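Local coordinates for protein vibralactone Cyclase (Boreostereum vibrans, PDB 6KD0) that probably catalyses the cyclization that forms the fused bicyclic beta-lactone of vibralactone, using an alpha/beta hydrolase fold, at residues P235-K240 and W280-D285. Numbering follows the deposited sequence.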
# COMPACT_ATOMS: atom_id res chain seq x y z
N PRO A 235 -1.62 17.84 7.73
CA PRO A 235 -2.96 17.44 7.30
C PRO A 235 -3.06 15.92 7.13
O PRO A 235 -2.11 15.26 6.69
CB PRO A 235 -3.12 18.15 5.95
CG PRO A 235 -2.18 19.31 6.02
CD PRO A 235 -1.01 18.81 6.80
N LEU A 236 -4.22 15.39 7.51
CA LEU A 236 -4.67 14.02 7.23
C LEU A 236 -3.94 12.96 8.06
O LEU A 236 -4.42 11.84 8.15
CB LEU A 236 -4.55 13.67 5.73
CG LEU A 236 -5.25 14.57 4.72
CD1 LEU A 236 -5.05 14.02 3.32
CD2 LEU A 236 -6.74 14.72 5.03
N LEU A 237 -2.79 13.28 8.66
CA LEU A 237 -2.12 12.32 9.54
C LEU A 237 -1.19 13.04 10.50
O LEU A 237 -0.15 13.58 10.08
CB LEU A 237 -1.34 11.27 8.75
CG LEU A 237 -0.65 10.22 9.63
CD1 LEU A 237 -1.68 9.38 10.41
CD2 LEU A 237 0.27 9.31 8.79
N SER A 238 -1.54 13.06 11.78
CA SER A 238 -0.72 13.67 12.81
C SER A 238 0.12 12.59 13.49
O SER A 238 -0.17 11.40 13.37
CB SER A 238 -1.60 14.40 13.82
OG SER A 238 -2.43 13.48 14.52
N LYS A 239 1.19 13.03 14.16
CA LYS A 239 1.95 12.14 15.04
C LYS A 239 1.06 11.46 16.07
O LYS A 239 1.18 10.26 16.34
CB LYS A 239 3.05 12.95 15.74
CG LYS A 239 3.73 12.21 16.89
CD LYS A 239 4.91 13.03 17.42
CE LYS A 239 5.80 12.19 18.33
NZ LYS A 239 5.38 12.25 19.75
N LYS A 240 0.16 12.24 16.68
CA LYS A 240 -0.78 11.66 17.63
C LYS A 240 -1.55 10.49 17.01
O LYS A 240 -1.74 9.46 17.66
CB LYS A 240 -1.74 12.76 18.10
CG LYS A 240 -2.77 12.31 19.11
CD LYS A 240 -3.64 13.48 19.55
CE LYS A 240 -4.66 13.05 20.59
NZ LYS A 240 -5.49 14.18 21.09
N TRP A 280 4.74 15.87 3.17
CA TRP A 280 4.19 16.51 4.36
C TRP A 280 3.49 15.47 5.23
O TRP A 280 2.27 15.43 5.32
CB TRP A 280 3.23 17.63 3.95
CG TRP A 280 2.84 18.59 5.03
CD1 TRP A 280 3.23 18.58 6.35
CD2 TRP A 280 1.97 19.72 4.88
NE1 TRP A 280 2.65 19.64 7.02
CE2 TRP A 280 1.87 20.35 6.14
CE3 TRP A 280 1.24 20.24 3.81
CZ2 TRP A 280 1.09 21.49 6.35
CZ3 TRP A 280 0.47 21.38 4.02
CH2 TRP A 280 0.40 21.98 5.27
N ASP A 281 4.30 14.64 5.89
CA ASP A 281 3.81 13.36 6.41
C ASP A 281 4.74 12.93 7.54
O ASP A 281 5.96 12.83 7.32
CB ASP A 281 3.78 12.34 5.26
CG ASP A 281 3.21 10.98 5.66
OD1 ASP A 281 2.96 10.70 6.86
OD2 ASP A 281 3.01 10.17 4.73
N PRO A 282 4.22 12.72 8.76
CA PRO A 282 5.09 12.26 9.86
C PRO A 282 5.76 10.92 9.58
O PRO A 282 6.85 10.66 10.10
CB PRO A 282 4.13 12.16 11.05
CG PRO A 282 2.77 11.99 10.42
CD PRO A 282 2.81 12.85 9.19
N LEU A 283 5.14 10.06 8.77
CA LEU A 283 5.71 8.76 8.41
C LEU A 283 6.74 8.85 7.28
O LEU A 283 7.23 7.81 6.83
CB LEU A 283 4.59 7.80 7.97
CG LEU A 283 3.57 7.37 9.01
CD1 LEU A 283 2.60 6.31 8.43
CD2 LEU A 283 4.24 6.85 10.27
N ARG A 284 7.06 10.05 6.80
CA ARG A 284 7.92 10.16 5.63
C ARG A 284 9.29 9.54 5.88
O ARG A 284 9.78 8.74 5.08
CB ARG A 284 8.07 11.63 5.22
CG ARG A 284 9.00 11.85 4.02
CD ARG A 284 9.40 13.33 3.91
NE ARG A 284 10.33 13.74 4.97
CZ ARG A 284 10.28 14.89 5.63
NH1 ARG A 284 9.33 15.79 5.36
NH2 ARG A 284 11.19 15.16 6.56
N ASP A 285 9.93 9.91 6.99
CA ASP A 285 11.34 9.57 7.14
C ASP A 285 11.57 8.09 7.46
O ASP A 285 12.57 7.53 7.02
CB ASP A 285 11.99 10.49 8.18
CG ASP A 285 12.24 11.90 7.63
OD1 ASP A 285 12.24 12.07 6.38
OD2 ASP A 285 12.40 12.83 8.42
O HOH W 1 0.14 13.74 6.31
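Pro235 points the CD-CG edge of its ring at one face of the Trp280 indole; the two side chains cross at about a right angle. Pro235 CD sits 3.5 Å from the centroid of the six-membered ring, 17° off the ring normal, a close CH-pi contact. CG also stands above this ring, slightly higher than CD, nearest CH2. Trp280 CG is anti to the backbone N (chi1 -166°), which carries the indole back to the proline. An alanine in place of Trp280 would probably open a gap beside Pro235 and lose the CH-pi contact. Beside this pair, one water joins the two backbones. It donates to Pro235 O at 2.7 Å and to Trp280 O at 2.9 Å.

The second tight patch is centred on Leu237. With chi1 at -179°, the Leu237 side chain extends away from its own N and reaches Pro282; the two CG atoms are 3.9 Å apart. Its CD2 meets Leu283 CD1 at 3.8 Å and also packs against Asp281 OD1. Pro282 CD lies 3.2 Å from Leu237 O. Val242 of helix 239-249 touches Leu237, Pro282 and Leu283. The contact loosens beyond Ser238. Lys239 meets Pro282 only through its backbone N, and its side chain turns off toward Tyr243, with which it makes a cation-pi contact.

No direct hydrogen bond crosses between 235-240 and 280-285. Within 280-285, Asp281 OD1 accepts from Leu283 N at 3.0 Å, from above the carboxylate plane. This capping bond helps fix the turn into helix 284-296. OD2 bonds His311 ND1, consistent with the acid of a Ser177-His311-Asp281 triad. The chemistry thus implies a largely apolar contact, bridged by one water, that packs beside the probable catalytic acid while leaving its polar bonds to Leu283 and His311.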